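Local coordinates for early transcribed membrane protein 13 (Plasmodium falciparum, PDB 2VWA) that is a sporozoite membrane protein essential for liver-stage development of the malaria parasite and binds phosphatidylethanolamine through its soluble domain, at residues K22-F27 / N78-D83; Q36-H41 / M54-K59. One frame throughout, in Å; residues are numbered along the deposited sequence.

Contact 1: residues K22-F27 / N78-D83; sequences KRYNNF and NKAVMD. With PTY (phosphatidylethanolamine), chain G.
Y24 reaches from one helix to K79 and A80 on another, joining helix 21-41 to helix 74-99 in the all-helical soluble domain of this membrane protein. The nearest CA atoms of the two segments, Y24 and A80, are 8.4 Å apart, and the phenol fills the gap between them. With CG anti to the backbone N (chi1 171°), the ring runs out to the second helix and sets its hydroxyl against the K79 side chain. Packing is tight here: Y24 OH lies 3.3 Å from K79 CG, while Y24 CE1 meets A80 CB at 4.2 Å. The looser side belongs to the partly exposed K79, whose bent chain brings its ammonium group obliquely to the phenol. This cation-pi contact is off-centre, with K79 NZ 4.6 Å from the centroid of the Y24 ring and 32° from its normal. A water in the plane of the ring lies 2.6 Å from Y24 OH and donates to D83 OD2 at 2.9 Å. D83 OD2 also takes a salt bridge from R32, so one oxygen serves both water and guanidinium group. One acyl chain of phosphatidylethanolamine ends at this turn, its C29 atom 3.3 Å from K79 O.

Contact 2: residues Q36-H41 / M54-K59; sequences QKHFEH and MEYMQK. With PTY (phosphatidylethanolamine), chain G.
The backbones of F39 and Y56 keep their distance, 10.3 Å between CA atoms, so this contact between helix 21-41 and helix 54-67 in the helical bundle of the soluble domain is made by long aromatic side chains. Y56 extends from the second helix and places its hydroxyl beside the H38 ring. Y56 OH and H38 ND1 are 2.9 Å apart in a fairly straight hydrogen bond (159°), in which either may be the donor. ND1 lies in the plane of the phenol ring, and the hydroxyl in turn comes to the edge of the imidazole. The rings meet rim to rim, their planes at 43°, rather than stacking. H38 can present ND1 this way because its CG is anti to the backbone N (chi1 -170°), carrying the ring out toward helix 54-67. F39 adds apolar packing, its CD1 atom 4.4 Å from Y56 CE2, and H50 meets the Y56 ring edge-to-face.

On the side of helix 21-41 turned from Y56, Q36 and E40 belong to the phosphatidylethanolamine pocket. Q36 leaves its helix away from helix 54-67, and its extended chain ends at the lipid headgroup. A hydrogen bond from H87 NE2, which Q36 OE1 can only accept, helps fix the amide. Q36 NE2 donates to E40 OE2 from above the carboxylate plane and makes a weak hydrogen bond of 3.1 Å to lipid phosphate oxygen O12.

How the contacts relate
From the N terminus, helix 21-41 supplies the first segment of both contacts, 22-27 near its start and 36-41 near its end. The chain then passes through helix 44-50 to segment 54-59, where contact 2 closes a short loop. Helix 54-67 leads on to helix 74-99, and segment 78-83 returns to the start of the first helix, so contact 1 closes a wider loop with contact 2 nested inside it. Their centres are 15 Å apart, yet the second segments touch directly: V81 CG2 packs on Q58 CG at 3.8 Å. Together they tie three helices into one domain, with the end of one acyl chain at contact 1 and the lipid headgroup at contact 2.

Contact 1: residues K22-F27 / N78-D83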
loop_
_atom_site.group_PDB
_atom_site.type_symbol
_atom_site.label_atom_id
_atom_site.label_comp_id
_atom_site.label_asym_id
_atom_site.label_seq_id
_atom_site.Cartn_x
_atom_site.Cartn_y
_atom_site.Cartn_z
ATOM N N LYS A 22 -1.518 7.324 -16.288
ATOM C CA LYS A 22 -1.077 5.978 -16.654
ATOM C C LYS A 22 -0.047 5.349 -15.678
ATOM O O LYS A 22 -0.217 4.226 -15.208
ATOM C CB LYS A 22 -0.580 5.944 -18.110
ATOM C CG LYS A 22 -1.711 5.989 -19.123
ATOM C CD LYS A 22 -1.204 5.886 -20.561
ATOM C CE LYS A 22 -2.377 5.785 -21.564
ATOM N NZ LYS A 22 -3.108 7.114 -21.672
ATOM N N ARG A 23 1.014 6.085 -15.378
ATOM C CA ARG A 23 1.977 5.668 -14.399
ATOM C C ARG A 23 1.404 5.512 -12.994
ATOM O O ARG A 23 1.720 4.527 -12.315
ATOM C CB ARG A 23 3.166 6.597 -14.407
ATOM C CG ARG A 23 4.179 6.081 -15.390
ATOM C CD ARG A 23 5.212 7.077 -15.805
ATOM N NE ARG A 23 6.185 7.448 -14.778
ATOM C CZ ARG A 23 7.122 6.643 -14.305
ATOM N NH1 ARG A 23 7.174 5.395 -14.709
ATOM N NH2 ARG A 23 7.991 7.077 -13.417
ATOM N N TYR A 24 0.564 6.455 -12.576
ATOM C CA TYR A 24 -0.099 6.393 -11.274
ATOM C C TYR A 24 -0.957 5.137 -11.185
ATOM O O TYR A 24 -0.818 4.388 -10.232
ATOM C CB TYR A 24 -0.983 7.615 -11.018
ATOM C CG TYR A 24 -1.830 7.439 -9.793
ATOM C CD1 TYR A 24 -1.300 7.670 -8.548
ATOM C CD2 TYR A 24 -3.152 6.991 -9.869
ATOM C CE1 TYR A 24 -2.034 7.475 -7.425
ATOM C CE2 TYR A 24 -3.896 6.785 -8.730
ATOM C CZ TYR A 24 -3.322 7.035 -7.514
ATOM O OH TYR A 24 -4.002 6.872 -6.319
ATOM N N ASN A 25 -1.820 4.900 -12.170
ATOM C CA ASN A 25 -2.713 3.739 -12.133
ATOM C C ASN A 25 -1.958 2.426 -12.165
ATOM O O ASN A 25 -2.353 1.479 -11.492
ATOM C CB ASN A 25 -3.761 3.729 -13.262
ATOM C CG ASN A 25 -4.851 4.797 -13.108
ATOM O OD1 ASN A 25 -5.480 5.165 -14.109
ATOM N ND2 ASN A 25 -5.079 5.305 -11.887
ATOM N N ASN A 26 -0.901 2.349 -12.969
ATOM C CA ASN A 26 -0.165 1.122 -13.105
ATOM C C ASN A 26 0.543 0.851 -11.777
ATOM O O ASN A 26 0.465 -0.253 -11.260
ATOM C CB ASN A 26 0.806 1.215 -14.290
ATOM C CG ASN A 26 1.962 0.190 -14.199
ATOM O OD1 ASN A 26 1.778 -0.989 -14.499
ATOM N ND2 ASN A 26 3.140 0.646 -13.767
ATOM N N PHE A 27 1.201 1.866 -11.216
ATOM C CA PHE A 27 1.796 1.817 -9.869
ATOM C C PHE A 27 0.824 1.322 -8.808
ATOM O O PHE A 27 1.166 0.480 -7.996
ATOM C CB PHE A 27 2.284 3.211 -9.448
ATOM C CG PHE A 27 2.853 3.260 -8.049
ATOM C CD1 PHE A 27 4.195 2.958 -7.818
ATOM C CD2 PHE A 27 2.046 3.596 -6.959
ATOM C CE1 PHE A 27 4.723 2.987 -6.504
ATOM C CE2 PHE A 27 2.564 3.594 -5.650
ATOM C CZ PHE A 27 3.918 3.294 -5.431
ATOM N N ASN A 78 -0.945 10.159 -0.941
ATOM C CA ASN A 78 -2.165 10.070 -0.118
ATOM C C ASN A 78 -3.342 9.402 -0.830
ATOM O O ASN A 78 -4.102 8.645 -0.229
ATOM C CB ASN A 78 -2.585 11.450 0.398
ATOM C CG ASN A 78 -1.501 12.123 1.233
ATOM O OD1 ASN A 78 -0.646 11.458 1.822
ATOM N ND2 ASN A 78 -1.512 13.459 1.262
ATOM N N LYS A 79 -3.507 9.673 -2.116
ATOM C CA LYS A 79 -4.552 9.015 -2.865
ATOM C C LYS A 79 -4.221 7.479 -3.028
ATOM O O LYS A 79 -5.104 6.626 -2.959
ATOM C CB LYS A 79 -4.747 9.760 -4.185
ATOM C CG LYS A 79 -5.900 9.282 -5.030
ATOM C CD LYS A 79 -6.305 10.301 -6.106
ATOM C CE LYS A 79 -6.802 9.573 -7.387
ATOM N NZ LYS A 79 -6.136 10.106 -8.656
ATOM N N ALA A 80 -2.944 7.135 -3.151
ATOM C CA ALA A 80 -2.569 5.744 -3.317
ATOM C C ALA A 80 -2.812 4.914 -2.037
ATOM O O ALA A 80 -3.233 3.755 -2.118
ATOM C CB ALA A 80 -1.124 5.628 -3.798
ATOM N N VAL A 81 -2.539 5.526 -0.884
ATOM C CA VAL A 81 -2.802 4.984 0.448
ATOM C C VAL A 81 -4.276 4.719 0.642
ATOM O O VAL A 81 -4.670 3.620 1.015
ATOM C CB VAL A 81 -2.345 5.971 1.546
ATOM C CG1 VAL A 81 -2.903 5.565 2.954
ATOM C CG2 VAL A 81 -0.819 6.088 1.563
HETATM N N MSE A 82 -5.104 5.714 0.357
HETATM C CA MSE A 82 -6.556 5.507 0.383
HETATM C C MSE A 82 -6.984 4.312 -0.494
HETATM O O MSE A 82 -7.852 3.523 -0.109
HETATM C CB MSE A 82 -7.296 6.791 -0.018
HETATM C CG MSE A 82 -7.237 7.900 1.037
HETATM SE SE MSE A 82 -7.726 7.209 2.844
HETATM C CE MSE A 82 -9.578 6.604 2.426
ATOM N N ASP A 83 -6.350 4.176 -1.656
ATOM C CA ASP A 83 -6.678 3.115 -2.580
ATOM C C ASP A 83 -6.299 1.757 -2.000
ATOM O O ASP A 83 -7.075 0.831 -2.024
ATOM C CB ASP A 83 -5.996 3.366 -3.925
ATOM C CG ASP A 83 -6.448 2.400 -5.000
ATOM O OD1 ASP A 83 -6.177 1.173 -4.886
ATOM O OD2 ASP A 83 -7.080 2.859 -5.980
HETATM C C1 PTY G . -7.343 -13.007 -6.272
HETATM C C2 PTY G . -6.547 -17.666 -2.239
HETATM C C3 PTY G . -5.716 -16.499 -1.712
HETATM O O4 PTY G . -7.632 -11.836 -7.034
HETATM C C5 PTY G . -7.681 -14.041 -4.036
HETATM C C6 PTY G . -7.579 -12.719 -4.794
HETATM O O7 PTY G . -8.781 -11.956 -4.635
HETATM C C8 PTY G . -8.709 -10.892 -3.628
HETATM O O10 PTY G . -8.216 -11.123 -2.535
HETATM C C11 PTY G . -9.253 -9.508 -3.920
HETATM C C12 PTY G . -10.730 -9.602 -4.305
HETATM C C13 PTY G . -11.475 -8.277 -4.162
HETATM C C14 PTY G . -11.163 -7.304 -5.295
HETATM C C15 PTY G . -12.280 -7.252 -6.336
HETATM C C16 PTY G . -11.789 -6.652 -7.653
HETATM C C17 PTY G . -11.924 -5.130 -7.628
HETATM C C18 PTY G . -11.393 -4.481 -8.901
HETATM C C19 PTY G . -11.939 -3.065 -9.047
HETATM C C20 PTY G . -10.842 -2.022 -8.841
HETATM C C21 PTY G . -11.021 -1.241 -7.543
HETATM C C22 PTY G . -12.019 -0.095 -7.704
HETATM C C23 PTY G . -11.343 1.273 -7.709
HETATM C C24 PTY G . -11.444 1.969 -6.351
HETATM C C25 PTY G . -10.318 2.989 -6.225
HETATM C C26 PTY G . -10.125 3.503 -4.802
HETATM C C27 PTY G . -9.250 4.746 -4.852
HETATM C C28 PTY G . -9.483 5.703 -3.691
HETATM C C29 PTY G . -8.371 6.733 -3.660
HETATM C C30 PTY G . -8.665 -11.842 -8.062
HETATM C C31 PTY G . -10.132 -11.821 -7.683
HETATM O O30 PTY G . -8.324 -11.864 -9.233
HETATM C C32 PTY G . -10.765 -10.477 -8.029
HETATM C C33 PTY G . -12.287 -10.590 -8.066
HETATM C C34 PTY G . -12.875 -9.926 -9.312
HETATM C C35 PTY G . -14.375 -9.686 -9.140
HETATM C C36 PTY G . -15.144 -10.126 -10.384
HETATM C C37 PTY G . -15.691 -8.929 -11.154
HETATM C C38 PTY G . -15.737 -9.215 -12.652
HETATM C C39 PTY G . -14.724 -8.368 -13.422
HETATM C C40 PTY G . -15.416 -7.410 -14.395
HETATM C C41 PTY G . -14.518 -6.227 -14.749
HETATM C C42 PTY G . -15.095 -4.910 -14.231
HETATM C C43 PTY G . -14.677 -3.736 -15.115
HETATM C C44 PTY G . -14.169 -2.573 -14.283
HETATM P P1 PTY G . -5.162 -14.919 -3.801
HETATM O O11 PTY G . -4.792 -16.058 -2.713
HETATM O O12 PTY G . -4.064 -13.880 -3.779
HETATM O O13 PTY G . -5.489 -15.607 -5.108
HETATM O O14 PTY G . -6.517 -14.235 -3.226
HETATM N N1 PTY G . -6.164 -18.881 -1.544
HETATM O O HOH W 1 -6.339 5.644 -6.228
#

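Contact 2: residues Q36-H41 / M54-K59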
loop_
_atom_site.group_PDB
_atom_site.type_symbol
_atom_site.label_atom_id
_atom_site.label_comp_id
_atom_site.label_asym_id
_atom_site.label_seq_id
_atom_site.Cartn_x
_atom_site.Cartn_y
_atom_site.Cartn_z
ATOM N N GLN A 36 -1.236 -6.985 -0.997
ATOM C CA GLN A 36 -2.133 -8.121 -0.910
ATOM C C GLN A 36 -1.335 -9.363 -0.505
ATOM O O GLN A 36 -1.682 -10.046 0.463
ATOM C CB GLN A 36 -2.825 -8.344 -2.243
ATOM C CG GLN A 36 -3.654 -9.603 -2.245
ATOM C CD GLN A 36 -4.587 -9.696 -3.408
ATOM O OE1 GLN A 36 -4.959 -8.693 -4.047
ATOM N NE2 GLN A 36 -5.000 -10.911 -3.689
ATOM N N LYS A 37 -0.260 -9.655 -1.243
ATOM C CA LYS A 37 0.624 -10.765 -0.860
ATOM C C LYS A 37 1.198 -10.646 0.540
ATOM O O LYS A 37 1.272 -11.648 1.244
ATOM C CB LYS A 37 1.768 -10.954 -1.838
ATOM C CG LYS A 37 1.346 -11.648 -3.091
ATOM C CD LYS A 37 2.216 -11.128 -4.224
ATOM C CE LYS A 37 1.861 -11.787 -5.537
ATOM N NZ LYS A 37 3.107 -11.854 -6.354
ATOM N N HIS A 38 1.622 -9.449 0.936
ATOM C CA HIS A 38 2.091 -9.267 2.303
ATOM C C HIS A 38 0.971 -9.522 3.315
ATOM O O HIS A 38 1.177 -10.193 4.313
ATOM C CB HIS A 38 2.702 -7.891 2.512
ATOM C CG HIS A 38 3.399 -7.744 3.829
ATOM N ND1 HIS A 38 2.778 -7.228 4.949
ATOM C CD2 HIS A 38 4.664 -8.057 4.210
ATOM C CE1 HIS A 38 3.633 -7.223 5.959
ATOM N NE2 HIS A 38 4.786 -7.713 5.536
ATOM N N PHE A 39 -0.223 -9.013 3.039
ATOM C CA PHE A 39 -1.338 -9.136 3.974
ATOM C C PHE A 39 -1.848 -10.561 4.116
ATOM O O PHE A 39 -2.335 -10.946 5.169
ATOM C CB PHE A 39 -2.460 -8.230 3.524
ATOM C CG PHE A 39 -3.650 -8.201 4.437
ATOM C CD1 PHE A 39 -3.655 -7.376 5.563
ATOM C CD2 PHE A 39 -4.795 -8.947 4.131
ATOM C CE1 PHE A 39 -4.776 -7.296 6.377
ATOM C CE2 PHE A 39 -5.921 -8.892 4.937
ATOM C CZ PHE A 39 -5.927 -8.069 6.058
ATOM N N GLU A 40 -1.714 -11.345 3.055
ATOM C CA GLU A 40 -2.258 -12.674 3.031
ATOM C C GLU A 40 -1.326 -13.601 3.778
ATOM O O GLU A 40 -1.726 -14.671 4.157
ATOM C CB GLU A 40 -2.497 -13.125 1.593
ATOM C CG GLU A 40 -3.840 -12.616 1.035
ATOM C CD GLU A 40 -4.079 -12.936 -0.466
ATOM O OE1 GLU A 40 -3.126 -13.386 -1.172
ATOM O OE2 GLU A 40 -5.225 -12.717 -0.944
ATOM N N HIS A 41 -0.104 -13.154 4.042
ATOM C CA HIS A 41 0.892 -13.993 4.687
ATOM C C HIS A 41 0.933 -13.713 6.173
ATOM O O HIS A 41 1.503 -14.469 6.957
ATOM C CB HIS A 41 2.260 -13.781 4.021
ATOM C CG HIS A 41 3.398 -14.473 4.709
ATOM N ND1 HIS A 41 3.502 -15.850 4.786
ATOM C CD2 HIS A 41 4.503 -13.974 5.322
ATOM C CE1 HIS A 41 4.612 -16.168 5.433
ATOM N NE2 HIS A 41 5.236 -15.050 5.767
HETATM N N MSE A 54 -3.305 2.715 8.735
HETATM C CA MSE A 54 -2.833 3.756 7.813
HETATM C C MSE A 54 -1.311 3.797 7.664
HETATM O O MSE A 54 -0.786 3.844 6.547
HETATM C CB MSE A 54 -3.335 5.120 8.276
HETATM C CG MSE A 54 -4.835 5.187 8.311
HETATM SE SE MSE A 54 -5.562 5.222 6.476
HETATM C CE MSE A 54 -6.367 7.024 6.563
ATOM N N GLU A 55 -0.619 3.770 8.797
ATOM C CA GLU A 55 0.831 3.771 8.827
ATOM C C GLU A 55 1.420 2.581 8.035
ATOM O O GLU A 55 2.420 2.725 7.314
ATOM C CB GLU A 55 1.272 3.784 10.280
ATOM C CG GLU A 55 2.761 3.723 10.513
ATOM C CD GLU A 55 3.090 3.634 12.016
ATOM O OE1 GLU A 55 3.241 4.718 12.638
ATOM O OE2 GLU A 55 3.186 2.486 12.549
ATOM N N TYR A 56 0.768 1.424 8.152
ATOM C CA TYR A 56 1.087 0.251 7.387
ATOM C C TYR A 56 0.968 0.462 5.872
ATOM O O TYR A 56 1.846 0.050 5.103
ATOM C CB TYR A 56 0.186 -0.873 7.852
ATOM C CG TYR A 56 0.237 -2.133 7.042
ATOM C CD1 TYR A 56 1.451 -2.775 6.778
ATOM C CD2 TYR A 56 -0.943 -2.703 6.568
ATOM C CE1 TYR A 56 1.489 -3.949 6.043
ATOM C CE2 TYR A 56 -0.922 -3.877 5.841
ATOM C CZ TYR A 56 0.289 -4.494 5.583
ATOM O OH TYR A 56 0.295 -5.658 4.862
HETATM N N MSE A 57 -0.096 1.113 5.425
HETATM C CA MSE A 57 -0.203 1.348 3.998
HETATM C C MSE A 57 0.755 2.410 3.489
HETATM O O MSE A 57 1.302 2.252 2.409
HETATM C CB MSE A 57 -1.626 1.607 3.559
HETATM C CG MSE A 57 -2.578 1.650 4.671
HETATM SE SE MSE A 57 -4.124 0.631 4.116
HETATM C CE MSE A 57 -4.602 -0.231 5.804
ATOM N N GLN A 58 0.963 3.458 4.282
ATOM C CA GLN A 58 1.942 4.491 3.981
ATOM C C GLN A 58 3.346 3.920 3.822
ATOM O O GLN A 58 4.012 4.179 2.830
ATOM C CB GLN A 58 1.957 5.552 5.068
ATOM C CG GLN A 58 0.964 6.668 4.859
ATOM C CD GLN A 58 1.510 8.020 5.312
ATOM O OE1 GLN A 58 1.613 8.284 6.514
ATOM N NE2 GLN A 58 1.864 8.884 4.348
ATOM N N LYS A 59 3.781 3.124 4.794
ATOM C CA LYS A 59 5.121 2.529 4.747
ATOM C C LYS A 59 5.285 1.734 3.478
ATOM O O LYS A 59 6.366 1.724 2.890
ATOM C CB LYS A 59 5.403 1.652 5.959
ATOM C CG LYS A 59 5.610 2.400 7.258
ATOM C CD LYS A 59 6.039 1.397 8.299
ATOM C CE LYS A 59 5.894 1.929 9.706
ATOM N NZ LYS A 59 7.036 2.795 10.058
HETATM C C1 PTY G . -7.343 -13.007 -6.272
HETATM C C2 PTY G . -6.547 -17.666 -2.239
HETATM C C3 PTY G . -5.716 -16.499 -1.712
HETATM O O4 PTY G . -7.632 -11.836 -7.034
HETATM C C5 PTY G . -7.681 -14.041 -4.036
HETATM C C6 PTY G . -7.579 -12.719 -4.794
HETATM O O7 PTY G . -8.781 -11.956 -4.635
HETATM C C8 PTY G . -8.709 -10.892 -3.628
HETATM O O10 PTY G . -8.216 -11.123 -2.535
HETATM C C11 PTY G . -9.253 -9.508 -3.920
HETATM C C12 PTY G . -10.730 -9.602 -4.305
HETATM C C13 PTY G . -11.475 -8.277 -4.162
HETATM C C14 PTY G . -11.163 -7.304 -5.295
HETATM C C15 PTY G . -12.280 -7.252 -6.336
HETATM C C16 PTY G . -11.789 -6.652 -7.653
HETATM C C17 PTY G . -11.924 -5.130 -7.628
HETATM C C18 PTY G . -11.393 -4.481 -8.901
HETATM C C19 PTY G . -11.939 -3.065 -9.047
HETATM C C20 PTY G . -10.842 -2.022 -8.841
HETATM C C21 PTY G . -11.021 -1.241 -7.543
HETATM C C22 PTY G . -12.019 -0.095 -7.704
HETATM C C23 PTY G . -11.343 1.273 -7.709
HETATM C C24 PTY G . -11.444 1.969 -6.351
HETATM C C25 PTY G . -10.318 2.989 -6.225
HETATM C C26 PTY G . -10.125 3.503 -4.802
HETATM C C27 PTY G . -9.250 4.746 -4.852
HETATM C C28 PTY G . -9.483 5.703 -3.691
HETATM C C29 PTY G . -8.371 6.733 -3.660
HETATM C C30 PTY G . -8.665 -11.842 -8.062
HETATM C C31 PTY G . -10.132 -11.821 -7.683
HETATM O O30 PTY G . -8.324 -11.864 -9.233
HETATM C C32 PTY G . -10.765 -10.477 -8.029
HETATM C C33 PTY G . -12.287 -10.590 -8.066
HETATM C C34 PTY G . -12.875 -9.926 -9.312
HETATM C C35 PTY G . -14.375 -9.686 -9.140
HETATM C C36 PTY G . -15.144 -10.126 -10.384
HETATM C C37 PTY G . -15.691 -8.929 -11.154
HETATM C C38 PTY G . -15.737 -9.215 -12.652
HETATM C C39 PTY G . -14.724 -8.368 -13.422
HETATM C C40 PTY G . -15.416 -7.410 -14.395
HETATM C C41 PTY G . -14.518 -6.227 -14.749
HETATM C C42 PTY G . -15.095 -4.910 -14.231
HETATM C C43 PTY G . -14.677 -3.736 -15.115
HETATM C C44 PTY G . -14.169 -2.573 -14.283
HETATM P P1 PTY G . -5.162 -14.919 -3.801
HETATM O O11 PTY G . -4.792 -16.058 -2.713
HETATM O O12 PTY G . -4.064 -13.880 -3.779
HETATM O O13 PTY G . -5.489 -15.607 -5.108
HETATM O O14 PTY G . -6.517 -14.235 -3.226
HETATM N N1 PTY G . -6.164 -18.881 -1.544
#